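Local coordinates for BH2331 protein (Bacillus halodurans, PDB 1VL5) that probably transfers methyl groups from S-adenosylmethionine to an acceptor, at residues A[33-38]-A[53-58]; A[37-42]-A[103-108]. All coordinates share one frame; numbering follows the deposited sequence.

Overall arrangement
Both contacts start from the chain that leaves helix 26-33 and runs into strand 40-44, so they share Gly37 and Asn38, and their centres lie about 9 Å apart. Contact 1 comes first along the chain and sets the connection at 33-38 against helix 50-55 and the residues that follow, the helix being the one that directly follows strand 40-44. Contact 2 pairs the start of that strand with strand 104-110, which arrives some sixty residues later. The two meet where Leu35 packs on Ile106 and the Phe55 ring on Thr108. Together they join a helix to the parallel sheet of a Rossmann-like domain, the architecture expected of a probable S-adenosylmethionine-dependent methyltransferase.

Contact 1: residues A[33-38]-A[53-58]; sequences AALKGN and NAFAPF
The backbones of Leu35-Gly37 and Phe55-Phe58 come closest at Gly37 and Phe58, whose CA atoms are 5.5 Å apart, and no hydrogen bond links the two segments. What the main chains share is a CA-H...O contact, with Gly37 CA 3.3 Å from Phe58 O and almost straight at the hydrogen (169°). Glycine fits here for a local reason: at its backbone angles a CB would collide with the carbonyl oxygen of Lys36. Leu35 carries most of the side-chain contact and divides its two methyls between the aromatic residues. Its CG lies anti to the carbonyl carbon (chi1 -61°), which sends the fork across toward 53-58. CD1 presses on Phe58 CB at 3.5 Å, the two side chains crossing at about a right angle. CD2 packs obliquely on the other ring, 3.8 Å from Phe55 CE2. Ala33, the last residue of its helix, adds its methyl to the same ring, with CB 4.1 Å from Phe55 CZ. Beyond CB the Phe58 ring turns off from the 33-38 segment, so the touch falls on CB; Pro57 CB lies over one face of this ring, toward the rim, and Ala54 O at its edge. The turn is held by Phe58 N bonding to Phe55 O at 2.9 Å. The contact thus joins the exit of helix 26-33 to the last part of helix 50-55 and the turn after it. Met30 of the first helix touches Leu35, Phe55 and Phe58, while strand 104-110 adds Ile106 against Leu35 and Thr108 against Phe55.

Contact 2: residues A[37-42]-A[103-108]; sequences GNEEVL and RFHIVT
Parallel strand pairing in the sheet of a Rossmann-like methyltransferase domain brings Val41 alongside Ile106 and Leu42 alongside Val107. Leu42 is bonded through both its polar backbone atoms: its N donates to Ile106 O at 3.0 Å, and its O accepts from Thr108 N at 2.8 Å. Where the chain turns a corner at His105 the pattern changes. Glu40 O takes His105 N at 2.9 Å and, weakly, Ile106 N, while the histidine ring swings back to accept Glu40 N at ND1, 2.9 Å away and nearly straight at the hydrogen (177°), though the donor stands somewhat out of the imidazole plane. Glu40 holds its CG opposite the backbone N (chi1 -169°) and runs out extended to Arg103. Its OE2 is gripped side-on by two nitrogens, NE at 2.9 Å and NH2 at 3.0 Å; it lies in the guanidinium plane, but the carboxylate is turned 85° from that plane. The Phe104 ring is sandwiched, with Leu42 CB centred over one face (3.6 Å to the ring centroid, a CH-pi contact) and Arg103 CG over the other. A leucine in place of Arg103 would probably leave the Glu40 carboxylate without its charged mate, free to turn beside the Phe104 ring. Val41 and Ile106 run abreast on one face of the sheet, CG2 of the valine 4.1 Å from CB of the isoleucine. Strand 40-44 also pairs with strand 61-66, and strand 104-110 with strand 134-142, so both sit inside the sheet. Helix 119-129 packs on the Leu42 and Val107 face through Val129, and on the other Leu137 of strand 134-142 touches Ile106.

Contact 1: residues A[33-38]-A[53-58]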
# COMPACT_ATOMS: atom_id res chain seq x y z
N ALA A 33 13.16 1.74 7.75
CA ALA A 33 13.69 0.39 7.51
C ALA A 33 14.95 0.11 8.32
O ALA A 33 15.17 -0.98 8.82
CB ALA A 33 13.95 0.18 6.01
N ALA A 34 15.81 1.12 8.41
CA ALA A 34 17.01 1.04 9.22
C ALA A 34 17.93 -0.07 8.65
O ALA A 34 18.40 -0.93 9.35
CB ALA A 34 16.67 0.79 10.68
N LEU A 35 18.19 0.02 7.35
CA LEU A 35 18.88 -1.06 6.63
C LEU A 35 20.28 -1.24 7.08
O LEU A 35 20.96 -0.26 7.40
CB LEU A 35 18.89 -0.76 5.15
CG LEU A 35 17.57 -0.62 4.44
CD1 LEU A 35 17.91 -0.21 3.01
CD2 LEU A 35 16.79 -1.93 4.51
N LYS A 36 20.73 -2.48 7.03
CA LYS A 36 22.10 -2.86 7.42
C LYS A 36 23.02 -3.24 6.24
O LYS A 36 24.22 -3.32 6.44
CB LYS A 36 22.07 -4.04 8.39
CG LYS A 36 21.24 -3.82 9.65
N GLY A 37 22.48 -3.51 5.06
CA GLY A 37 23.28 -3.77 3.90
C GLY A 37 23.34 -5.25 3.55
O GLY A 37 23.72 -5.61 2.47
N ASN A 38 22.90 -6.13 4.44
CA ASN A 38 23.00 -7.57 4.18
C ASN A 38 21.67 -8.20 3.76
O ASN A 38 21.57 -9.40 3.63
CB ASN A 38 23.46 -8.29 5.44
CG ASN A 38 22.45 -8.19 6.56
OD1 ASN A 38 21.74 -7.20 6.69
ND2 ASN A 38 22.39 -9.21 7.39
N ASN A 53 13.11 -0.83 -6.48
CA ASN A 53 14.06 0.12 -7.07
C ASN A 53 14.82 0.90 -6.00
O ASN A 53 16.03 1.04 -6.07
CB ASN A 53 13.29 1.14 -7.90
CG ASN A 53 14.20 2.06 -8.66
OD1 ASN A 53 14.84 1.65 -9.62
ND2 ASN A 53 14.22 3.34 -8.25
N ALA A 54 14.05 1.41 -5.02
CA ALA A 54 14.63 2.18 -3.92
C ALA A 54 15.52 1.36 -3.00
O ALA A 54 16.53 1.86 -2.55
CB ALA A 54 13.51 2.83 -3.12
N PHE A 55 15.17 0.10 -2.74
CA PHE A 55 15.89 -0.73 -1.76
C PHE A 55 17.16 -1.33 -2.35
O PHE A 55 18.19 -1.51 -1.66
CB PHE A 55 14.97 -1.84 -1.20
CG PHE A 55 14.16 -1.43 0.02
CD1 PHE A 55 13.15 -0.52 -0.07
CD2 PHE A 55 14.45 -1.95 1.25
CE1 PHE A 55 12.42 -0.13 1.04
CE2 PHE A 55 13.71 -1.60 2.35
CZ PHE A 55 12.70 -0.67 2.25
N ALA A 56 17.08 -1.61 -3.65
CA ALA A 56 18.14 -2.36 -4.38
C ALA A 56 19.58 -1.95 -4.12
O ALA A 56 20.42 -2.81 -3.82
CB ALA A 56 17.85 -2.37 -5.90
N PRO A 57 19.89 -0.65 -4.22
CA PRO A 57 21.30 -0.28 -4.03
C PRO A 57 21.84 -0.53 -2.61
O PRO A 57 23.02 -0.61 -2.43
CB PRO A 57 21.33 1.23 -4.28
CG PRO A 57 20.00 1.65 -4.57
CD PRO A 57 19.03 0.53 -4.45
N PHE A 58 20.96 -0.62 -1.61
CA PHE A 58 21.38 -0.66 -0.22
C PHE A 58 21.29 -2.05 0.42
O PHE A 58 21.54 -2.20 1.62
CB PHE A 58 20.43 0.27 0.56
CG PHE A 58 20.48 1.70 0.10
CD1 PHE A 58 21.60 2.47 0.35
CD2 PHE A 58 19.43 2.25 -0.60
CE1 PHE A 58 21.67 3.78 -0.08
CE2 PHE A 58 19.48 3.54 -1.02
CZ PHE A 58 20.62 4.32 -0.77

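Contact 2: residues A[37-42]-A[103-108]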
# COMPACT_ATOMS: atom_id res chain seq x y z
N GLY A 37 22.48 -3.51 5.06
CA GLY A 37 23.28 -3.77 3.90
C GLY A 37 23.34 -5.25 3.55
O GLY A 37 23.72 -5.61 2.47
N ASN A 38 22.90 -6.13 4.44
CA ASN A 38 23.00 -7.57 4.18
C ASN A 38 21.67 -8.20 3.76
O ASN A 38 21.57 -9.40 3.63
CB ASN A 38 23.46 -8.29 5.44
CG ASN A 38 22.45 -8.19 6.56
OD1 ASN A 38 21.74 -7.20 6.69
ND2 ASN A 38 22.39 -9.21 7.39
N GLU A 39 20.63 -7.42 3.60
CA GLU A 39 19.29 -8.00 3.59
C GLU A 39 18.91 -8.64 2.26
O GLU A 39 19.28 -8.18 1.17
CB GLU A 39 18.26 -6.94 3.95
CG GLU A 39 18.31 -6.49 5.41
CD GLU A 39 19.15 -5.23 5.61
OE1 GLU A 39 19.87 -4.84 4.69
OE2 GLU A 39 19.05 -4.63 6.69
N GLU A 40 18.16 -9.71 2.36
CA GLU A 40 17.36 -10.18 1.27
C GLU A 40 15.91 -9.73 1.50
O GLU A 40 15.30 -10.05 2.51
CB GLU A 40 17.45 -11.67 1.16
CG GLU A 40 16.82 -12.16 -0.15
CD GLU A 40 17.39 -13.48 -0.56
OE1 GLU A 40 18.63 -13.66 -0.37
OE2 GLU A 40 16.59 -14.32 -1.04
N VAL A 41 15.39 -8.98 0.52
CA VAL A 41 14.13 -8.27 0.60
C VAL A 41 13.15 -8.86 -0.39
O VAL A 41 13.50 -9.08 -1.53
CB VAL A 41 14.34 -6.81 0.27
CG1 VAL A 41 12.99 -6.00 0.35
CG2 VAL A 41 15.39 -6.19 1.16
N LEU A 42 11.90 -9.12 0.05
CA LEU A 42 10.82 -9.44 -0.83
C LEU A 42 9.86 -8.26 -0.93
O LEU A 42 9.24 -7.83 0.08
CB LEU A 42 10.08 -10.67 -0.27
CG LEU A 42 8.78 -11.09 -0.92
CD1 LEU A 42 9.13 -11.61 -2.25
CD2 LEU A 42 7.98 -12.13 -0.09
N ARG A 103 13.07 -17.17 4.76
CA ARG A 103 14.01 -16.79 3.70
C ARG A 103 14.45 -15.30 3.72
O ARG A 103 15.63 -14.98 3.48
CB ARG A 103 13.38 -17.08 2.38
CG ARG A 103 14.14 -16.51 1.28
CD ARG A 103 13.91 -17.20 0.03
NE ARG A 103 14.65 -16.47 -0.99
CZ ARG A 103 14.46 -16.63 -2.28
NH1 ARG A 103 13.62 -17.56 -2.69
NH2 ARG A 103 15.14 -15.90 -3.16
N PHE A 104 13.52 -14.39 4.05
CA PHE A 104 13.78 -12.96 3.90
C PHE A 104 14.11 -12.24 5.18
O PHE A 104 13.52 -12.51 6.22
CB PHE A 104 12.55 -12.32 3.18
CG PHE A 104 12.32 -12.88 1.81
CD1 PHE A 104 13.17 -12.52 0.76
CD2 PHE A 104 11.38 -13.87 1.58
CE1 PHE A 104 13.00 -13.06 -0.50
CE2 PHE A 104 11.22 -14.44 0.30
CZ PHE A 104 12.06 -14.01 -0.74
N HIS A 105 15.01 -11.24 5.13
CA HIS A 105 15.15 -10.31 6.25
C HIS A 105 14.04 -9.27 6.30
O HIS A 105 13.64 -8.84 7.39
CB HIS A 105 16.49 -9.62 6.19
CG HIS A 105 17.65 -10.58 6.14
ND1 HIS A 105 18.11 -11.11 4.95
CD2 HIS A 105 18.43 -11.09 7.11
CE1 HIS A 105 19.15 -11.88 5.20
NE2 HIS A 105 19.36 -11.90 6.51
N ILE A 106 13.54 -8.88 5.12
CA ILE A 106 12.53 -7.84 5.00
C ILE A 106 11.45 -8.25 4.02
O ILE A 106 11.74 -8.78 2.99
CB ILE A 106 13.17 -6.47 4.55
CG1 ILE A 106 14.21 -6.00 5.55
CG2 ILE A 106 12.06 -5.41 4.39
CD1 ILE A 106 14.99 -4.76 5.14
N VAL A 107 10.19 -8.01 4.37
CA VAL A 107 9.12 -8.05 3.39
C VAL A 107 8.58 -6.64 3.33
O VAL A 107 8.25 -6.06 4.36
CB VAL A 107 8.00 -9.05 3.78
CG1 VAL A 107 6.87 -8.99 2.77
CG2 VAL A 107 8.51 -10.44 3.84
N THR A 108 8.50 -6.10 2.12
CA THR A 108 7.85 -4.83 1.89
C THR A 108 6.58 -4.96 1.07
O THR A 108 6.46 -5.84 0.20
CB THR A 108 8.77 -3.80 1.15
OG1 THR A 108 9.44 -4.37 0.00
CG2 THR A 108 9.78 -3.27 2.06